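Local coordinates for protein methanosaeta concilii ACLY-B (Methanothrix soehngenii, PDB 6ZNW) that forms part of an ATP-citrate lyase, which probably makes acetyl-CoA and oxaloacetate from citrate and coenzyme A at the expense of ATP, at residues S49-H54 with M67-P72; V109-E114 with I136-V141. One frame throughout, in Å; residues are numbered along the deposited sequence.

Contact 1: S49-H54 with M67-P72. With Q5B ((3S)-citryl-Coenzyme A), chain F.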
loop_
_atom_site.group_PDB
_atom_site.type_symbol
_atom_site.label_atom_id
_atom_site.label_comp_id
_atom_site.label_asym_id
_atom_site.label_seq_id
_atom_site.Cartn_x
_atom_site.Cartn_y
_atom_site.Cartn_z
ATOM N N SER B 49 2.062 -32.972 -14.771
ATOM C CA SER B 49 1.812 -31.546 -14.848
ATOM C C SER B 49 2.749 -30.720 -13.961
ATOM O O SER B 49 2.963 -29.539 -14.250
ATOM C CB SER B 49 0.365 -31.277 -14.448
ATOM O OG SER B 49 0.080 -29.897 -14.272
ATOM N N ARG B 50 3.259 -31.303 -12.860
ATOM C CA ARG B 50 4.051 -30.527 -11.904
ATOM C C ARG B 50 5.002 -31.360 -11.069
ATOM O O ARG B 50 4.621 -32.401 -10.536
ATOM C CB ARG B 50 3.078 -29.880 -10.891
ATOM C CG ARG B 50 2.822 -28.388 -11.030
ATOM C CD ARG B 50 1.739 -27.945 -10.046
ATOM N NE ARG B 50 2.288 -27.256 -8.875
ATOM C CZ ARG B 50 1.755 -27.302 -7.654
ATOM N NH1 ARG B 50 0.650 -28.003 -7.428
ATOM N NH2 ARG B 50 2.330 -26.653 -6.647
ATOM N N ALA B 51 6.197 -30.842 -10.850
ATOM C CA ALA B 51 7.129 -31.436 -9.900
ATOM C C ALA B 51 6.978 -30.585 -8.627
ATOM O O ALA B 51 6.675 -29.385 -8.712
ATOM C CB ALA B 51 8.556 -31.338 -10.418
ATOM N N GLY B 52 7.194 -31.187 -7.468
ATOM C CA GLY B 52 7.110 -30.451 -6.212
ATOM C C GLY B 52 6.913 -31.350 -5.024
ATOM O O GLY B 52 7.559 -32.394 -4.914
ATOM N N ILE B 53 6.024 -30.948 -4.116
ATOM C CA ILE B 53 5.761 -31.715 -2.903
ATOM C C ILE B 53 4.273 -31.964 -2.706
ATOM O O ILE B 53 3.431 -31.204 -3.186
ATOM C CB ILE B 53 6.344 -31.003 -1.650
ATOM C CG1 ILE B 53 5.729 -29.592 -1.462
ATOM C CG2 ILE B 53 7.862 -30.980 -1.657
ATOM C CD1 ILE B 53 6.119 -28.859 -0.215
ATOM N N HIS B 54 3.948 -33.032 -1.977
ATOM C CA HIS B 54 2.577 -33.339 -1.636
ATOM C C HIS B 54 2.548 -33.628 -0.136
ATOM O O HIS B 54 3.328 -34.450 0.356
ATOM C CB HIS B 54 2.049 -34.527 -2.447
ATOM C CG HIS B 54 0.738 -35.057 -1.954
ATOM N ND1 HIS B 54 -0.428 -34.327 -2.085
ATOM C CD2 HIS B 54 0.454 -36.223 -1.327
ATOM C CE1 HIS B 54 -1.382 -35.073 -1.550
ATOM N NE2 HIS B 54 -0.899 -36.219 -1.071
ATOM N N MET B 67 7.290 -35.160 -5.507
ATOM C CA MET B 67 6.514 -35.289 -6.737
ATOM C C MET B 67 7.431 -35.012 -7.918
ATOM O O MET B 67 8.032 -33.935 -7.981
ATOM C CB MET B 67 5.382 -34.251 -6.812
ATOM C CG MET B 67 4.232 -34.457 -5.897
ATOM S SD MET B 67 2.729 -33.714 -6.609
ATOM C CE MET B 67 3.202 -32.028 -6.840
ATOM N N TYR B 68 7.502 -35.965 -8.871
ATOM C CA TYR B 68 8.327 -35.878 -10.077
ATOM C C TYR B 68 7.482 -35.792 -11.339
ATOM O O TYR B 68 6.403 -36.364 -11.382
ATOM C CB TYR B 68 9.254 -37.093 -10.174
ATOM C CG TYR B 68 10.293 -37.105 -9.082
ATOM C CD1 TYR B 68 11.422 -36.298 -9.159
ATOM C CD2 TYR B 68 10.125 -37.882 -7.945
ATOM C CE1 TYR B 68 12.360 -36.273 -8.137
ATOM C CE2 TYR B 68 11.065 -37.874 -6.921
ATOM C CZ TYR B 68 12.184 -37.070 -7.023
ATOM O OH TYR B 68 13.111 -37.066 -6.011
ATOM N N LYS B 69 7.982 -35.103 -12.372
ATOM C CA LYS B 69 7.244 -34.968 -13.619
ATOM C C LYS B 69 7.243 -36.242 -14.474
ATOM O O LYS B 69 6.263 -36.496 -15.170
ATOM C CB LYS B 69 7.759 -33.780 -14.453
ATOM C CG LYS B 69 6.962 -32.497 -14.266
ATOM C CD LYS B 69 7.185 -31.524 -15.418
ATOM C CE LYS B 69 7.224 -30.095 -14.924
ATOM N NZ LYS B 69 6.766 -29.149 -15.968
ATOM N N THR B 70 8.338 -37.024 -14.465
ATOM C CA THR B 70 8.431 -38.220 -15.313
ATOM C C THR B 70 8.770 -39.508 -14.540
ATOM O O THR B 70 9.294 -39.437 -13.429
ATOM C CB THR B 70 9.452 -37.996 -16.452
ATOM O OG1 THR B 70 10.788 -38.108 -15.954
ATOM C CG2 THR B 70 9.270 -36.668 -17.175
ATOM N N ILE B 71 8.493 -40.680 -15.151
ATOM C CA ILE B 71 8.807 -42.001 -14.597
ATOM C C ILE B 71 10.336 -42.208 -14.483
ATOM O O ILE B 71 10.790 -42.554 -13.393
ATOM C CB ILE B 71 8.079 -43.152 -15.370
ATOM C CG1 ILE B 71 6.557 -43.097 -15.136
ATOM C CG2 ILE B 71 8.647 -44.536 -15.024
ATOM C CD1 ILE B 71 5.748 -43.848 -16.155
ATOM N N PRO B 72 11.161 -41.939 -15.531
ATOM C CA PRO B 72 12.617 -42.109 -15.372
ATOM C C PRO B 72 13.241 -41.247 -14.273
ATOM O O PRO B 72 14.185 -41.697 -13.637
ATOM C CB PRO B 72 13.175 -41.724 -16.750
ATOM C CG PRO B 72 12.045 -41.934 -17.694
ATOM C CD PRO B 72 10.828 -41.529 -16.911
HETATM N N Q5B F . -6.027 -25.340 -14.132
HETATM C C Q5B F . -6.469 -19.418 -9.278
HETATM O O Q5B F . -6.721 -22.137 -8.796
HETATM C C1 Q5B F . -7.494 -20.246 -10.070
HETATM C C10 Q5B F . -6.357 -23.355 -15.017
HETATM C C11 Q5B F . -5.977 -24.650 -15.318
HETATM C C12 Q5B F . -5.695 -24.169 -17.454
HETATM C C13 Q5B F . -6.365 -22.434 -16.080
HETATM C C14 Q5B F . -6.852 -20.761 -11.387
HETATM C C15 Q5B F . -6.169 -19.684 -12.235
HETATM C C16 Q5B F . -6.349 -18.134 -14.125
HETATM C C17 Q5B F . -6.405 -16.805 -13.395
HETATM C C18 Q5B F . -7.801 -16.223 -13.368
HETATM C C19 Q5B F . -9.476 -15.001 -12.071
HETATM C C2 Q5B F . -8.734 -19.381 -10.360
HETATM C C20 Q5B F . -10.480 -15.780 -11.240
HETATM C C21 Q5B F . -11.551 -13.775 -9.675
HETATM C C22 Q5B F . -12.699 -12.995 -9.088
HETATM C C23 Q5B F . -13.541 -13.722 -8.027
HETATM C C24 Q5B F . -12.686 -14.692 -7.188
HETATM C C25 Q5B F . -13.339 -15.668 -6.200
HETATM C C26 Q5B F . -14.175 -12.646 -7.130
HETATM C C3 Q5B F . -7.896 -21.422 -9.190
HETATM C C4 Q5B F . -5.845 -26.901 -10.597
HETATM C C5 Q5B F . -5.738 -27.803 -11.816
HETATM C C6 Q5B F . -4.352 -28.024 -12.420
HETATM C C7 Q5B F . -4.209 -26.857 -13.394
HETATM C C8 Q5B F . -5.644 -26.726 -13.910
HETATM C C9 Q5B F . -6.437 -24.433 -13.190
HETATM N N1 Q5B F . -6.651 -23.230 -13.666
HETATM N N2 Q5B F . -5.636 -25.123 -16.521
HETATM N N3 Q5B F . -6.020 -22.885 -17.309
HETATM N N4 Q5B F . -6.648 -21.140 -15.936
HETATM N N5 Q5B F . -6.845 -19.228 -13.304
HETATM N N6 Q5B F . -8.203 -15.696 -12.212
HETATM O O1 Q5B F . -7.862 -24.080 -7.611
HETATM O O10 Q5B F . -3.209 -31.097 -11.935
HETATM O O11 Q5B F . -4.148 -31.495 -14.336
HETATM O O12 Q5B F . -2.279 -29.811 -13.957
HETATM O O13 Q5B F . -5.052 -19.257 -11.915
HETATM O O14 Q5B F . -8.495 -16.199 -14.378
HETATM O O15 Q5B F . -10.430 -13.715 -9.272
HETATM O O16 Q5B F . -12.703 -16.622 -5.724
HETATM O O17 Q5B F . -14.625 -15.439 -5.897
HETATM O O18 Q5B F . -13.722 -12.352 -6.046
HETATM O O19 Q5B F . -15.172 -11.964 -7.697
HETATM O O2 Q5B F . -5.524 -23.093 -6.924
HETATM O O20 Q5B F . -14.541 -14.486 -8.703
HETATM O O21 Q5B F . -7.803 -21.509 -12.136
HETATM O O3 Q5B F . -5.857 -24.405 -9.072
HETATM O O4 Q5B F . -3.737 -23.585 -10.379
HETATM O O5 Q5B F . -3.528 -25.193 -8.423
HETATM O O6 Q5B F . -4.700 -26.021 -10.533
HETATM O O7 Q5B F . -6.504 -27.266 -12.918
HETATM O O8 Q5B F . -3.265 -27.003 -14.450
HETATM O O9 Q5B F . -4.530 -29.224 -13.205
HETATM P P Q5B F . -6.553 -23.459 -7.991
HETATM P P1 Q5B F . -4.385 -24.711 -9.613
HETATM P P2 Q5B F . -3.520 -30.481 -13.320
HETATM S S Q5B F . -12.021 -14.816 -11.002
#
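Met67 lies across the backbone of Gly52, and this pair closes the open end of a β-hairpin made by strands 52-58 and 61-68. Gly52 and Met67 are an antiparallel hydrogen-bonded pair. Gly52 N reaches Met67 O at 2.9 Å, and Met67 N returns to Gly52 O at 2.8 Å. The Met67 side chain leaves with CG beside its own backbone N (chi1 -72°). It then bends at chi3, which turns the methyl back over the neighbouring strand. CE ends 3.8 Å from Ile53 O, and it also approaches Arg50 O. CG lies alongside His54 CB at 4.1 Å. The His54 ring turns elsewhere: its ND1 is hydrogen-bonded to Tyr20 OH. A side chain on Gly52 would point to the face that Met67 covers. The backbone angles of Gly52 would also jam a CB against the carbonyl O of Ala51, so the position calls for glycine.

Beyond the bridge the regular strand pairing stops, and the contact becomes more exposed. Ala51 turns its CA to Met67 O at 3.3 Å in a CA-H...O contact. Lys69 packs by its stem, with CG 3.9 Å from Ala51 N. Its chain bends at chi3 and carries NZ toward Ser49 O without bonding to it. Arg50 starts away from 67-72, and it packs on Gly595 of a second subunit. Ser49 faces the citryl-coenzyme A. Its OG, anti to the backbone N (chi1 170°), donates to O12 of the ribose phosphate at 2.4 Å, a length so short that its exact value is doubtful.

Contact 2: V109-E114 with I136-V141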
loop_
_atom_site.group_PDB
_atom_site.type_symbol
_atom_site.label_atom_id
_atom_site.label_comp_id
_atom_site.label_asym_id
_atom_site.label_seq_id
_atom_site.Cartn_x
_atom_site.Cartn_y
_atom_site.Cartn_z
ATOM N N VAL B 109 3.321 -53.325 -12.501
ATOM C CA VAL B 109 2.542 -52.152 -12.869
ATOM C C VAL B 109 1.057 -52.519 -12.754
ATOM O O VAL B 109 0.621 -53.530 -13.309
ATOM C CB VAL B 109 2.865 -51.555 -14.264
ATOM C CG1 VAL B 109 2.108 -50.248 -14.473
ATOM C CG2 VAL B 109 4.362 -51.336 -14.452
ATOM N N ALA B 110 0.296 -51.723 -11.998
ATOM C CA ALA B 110 -1.135 -51.927 -11.866
ATOM C C ALA B 110 -1.809 -50.854 -12.718
ATOM O O ALA B 110 -1.571 -49.673 -12.505
ATOM C CB ALA B 110 -1.557 -51.799 -10.414
ATOM N N VAL B 111 -2.580 -51.267 -13.733
ATOM C CA VAL B 111 -3.265 -50.367 -14.658
ATOM C C VAL B 111 -4.730 -50.254 -14.270
ATOM O O VAL B 111 -5.471 -51.228 -14.385
ATOM C CB VAL B 111 -3.107 -50.821 -16.121
ATOM C CG1 VAL B 111 -3.684 -49.776 -17.077
ATOM C CG2 VAL B 111 -1.647 -51.114 -16.449
ATOM N N ILE B 112 -5.144 -49.074 -13.806
ATOM C CA ILE B 112 -6.497 -48.840 -13.317
ATOM C C ILE B 112 -7.498 -48.535 -14.462
ATOM O O ILE B 112 -8.661 -48.958 -14.401
ATOM C CB ILE B 112 -6.459 -47.710 -12.206
ATOM C CG1 ILE B 112 -5.963 -48.244 -10.831
ATOM C CG2 ILE B 112 -7.808 -47.037 -12.013
ATOM C CD1 ILE B 112 -4.636 -48.930 -10.758
ATOM N N ALA B 113 -7.042 -47.803 -15.493
ATOM C CA ALA B 113 -7.872 -47.325 -16.593
ATOM C C ALA B 113 -8.787 -48.353 -17.256
ATOM O O ALA B 113 -8.389 -49.481 -17.541
ATOM C CB ALA B 113 -7.014 -46.660 -17.652
ATOM N N GLU B 114 -10.026 -47.931 -17.492
ATOM C CA GLU B 114 -11.051 -48.669 -18.215
ATOM C C GLU B 114 -11.081 -48.064 -19.625
ATOM O O GLU B 114 -10.932 -46.845 -19.785
ATOM C CB GLU B 114 -12.433 -48.454 -17.574
ATOM C CG GLU B 114 -12.472 -48.722 -16.083
ATOM C CD GLU B 114 -12.984 -50.095 -15.697
ATOM O OE1 GLU B 114 -13.626 -50.756 -16.552
ATOM O OE2 GLU B 114 -12.739 -50.514 -14.540
ATOM N N ILE B 136 -1.011 -55.931 -13.558
ATOM C CA ILE B 136 -2.323 -56.210 -12.990
ATOM C C ILE B 136 -3.250 -55.184 -13.622
ATOM O O ILE B 136 -3.022 -53.998 -13.487
ATOM C CB ILE B 136 -2.348 -56.168 -11.447
ATOM C CG1 ILE B 136 -1.512 -57.304 -10.854
ATOM C CG2 ILE B 136 -3.779 -56.256 -10.943
ATOM C CD1 ILE B 136 -0.702 -56.877 -9.713
ATOM N N GLY B 137 -4.226 -55.647 -14.379
ATOM C CA GLY B 137 -5.127 -54.778 -15.118
ATOM C C GLY B 137 -4.999 -54.973 -16.619
ATOM O O GLY B 137 -4.426 -55.974 -17.054
ATOM N N PRO B 138 -5.537 -54.061 -17.471
ATOM C CA PRO B 138 -6.260 -52.814 -17.144
ATOM C C PRO B 138 -7.654 -53.054 -16.532
ATOM O O PRO B 138 -8.071 -54.198 -16.330
ATOM C CB PRO B 138 -6.314 -52.070 -18.501
ATOM C CG PRO B 138 -5.423 -52.838 -19.448
ATOM C CD PRO B 138 -5.432 -54.244 -18.932
ATOM N N ALA B 139 -8.375 -51.968 -16.221
ATOM C CA ALA B 139 -9.734 -52.004 -15.681
ATOM C C ALA B 139 -9.843 -52.751 -14.343
ATOM O O ALA B 139 -10.737 -53.574 -14.166
ATOM C CB ALA B 139 -10.721 -52.558 -16.716
ATOM N N THR B 140 -8.936 -52.449 -13.400
ATOM C CA THR B 140 -8.942 -53.074 -12.078
ATOM C C THR B 140 -8.670 -52.059 -10.963
ATOM O O THR B 140 -8.095 -50.994 -11.223
ATOM C CB THR B 140 -7.863 -54.175 -12.010
ATOM O OG1 THR B 140 -8.018 -54.900 -10.789
ATOM C CG2 THR B 140 -6.443 -53.614 -12.074
ATOM N N VAL B 141 -9.093 -52.387 -9.714
ATOM C CA VAL B 141 -8.725 -51.592 -8.518
ATOM C C VAL B 141 -7.281 -51.951 -8.111
ATOM O O VAL B 141 -6.578 -51.118 -7.532
ATOM C CB VAL B 141 -9.656 -51.735 -7.289
ATOM C CG1 VAL B 141 -10.894 -50.858 -7.408
ATOM C CG2 VAL B 141 -10.011 -53.186 -7.006
#
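Val111 and Pro138 run alongside each other, with Val111 CG1 3.8 Å from Pro138 CB. This is the tight, buried part. Val111 N bonds to Ile136 O at 2.8 Å, and Ile136 N to Val109 O. Val111 O has Pro138 CA and the methyl CG2 of Thr140 against it, CG2 at 3.5 Å. A CB on Gly137 would clash with this same oxygen. The peptide before Pro138 is cis. Ile112 sets CG1 3.5 Å from Thr140 O, and its CA makes a CA-H...O contact to the same oxygen. The hydroxyl of Thr140 is held elsewhere, by Ala201 O and Gly142 N.

Strands 108-111 and 134-136 run parallel and are joined through helix 118-130, a β-α-β crossover of the Rossmann-like domain. Past their ends the two loops stay paired: Ala139 N donates to Ala113 O at 2.8 Å.

The side carrying Glu114 is looser and partly exposed. Glu114 bends at chi2 (-98°), so its carboxylate comes back against Ala139, with OE1 3.4 Å from CB. The same side chain is about 4 Å from a bound magnesium ion and a citrate that may come from the crystallisation liquor. With an alanine here, Ala139 would probably lose its cover and the magnesium ion a nearby acidic group.

In the fold
Contacts 1 and 2 sit at the two ends of one seven-stranded mixed sheet. Contact 1 joins outermost strand 52-58 to 61-68; contact 2 joins 108-111 to outermost strand 134-136. Strands 42-46, 15-18 and 83-86 lie between them. The contact centres are 21 Å apart and the nearest atoms about 8 Å, without touching. Along the chain they come in series: contact 1 is complete before contact 2 begins. The first end of the sheet meets a citryl-coenzyme A that is also bound by residues of other subunits. The second end lies near the magnesium ion and citrate, which may mark a separate pocket there.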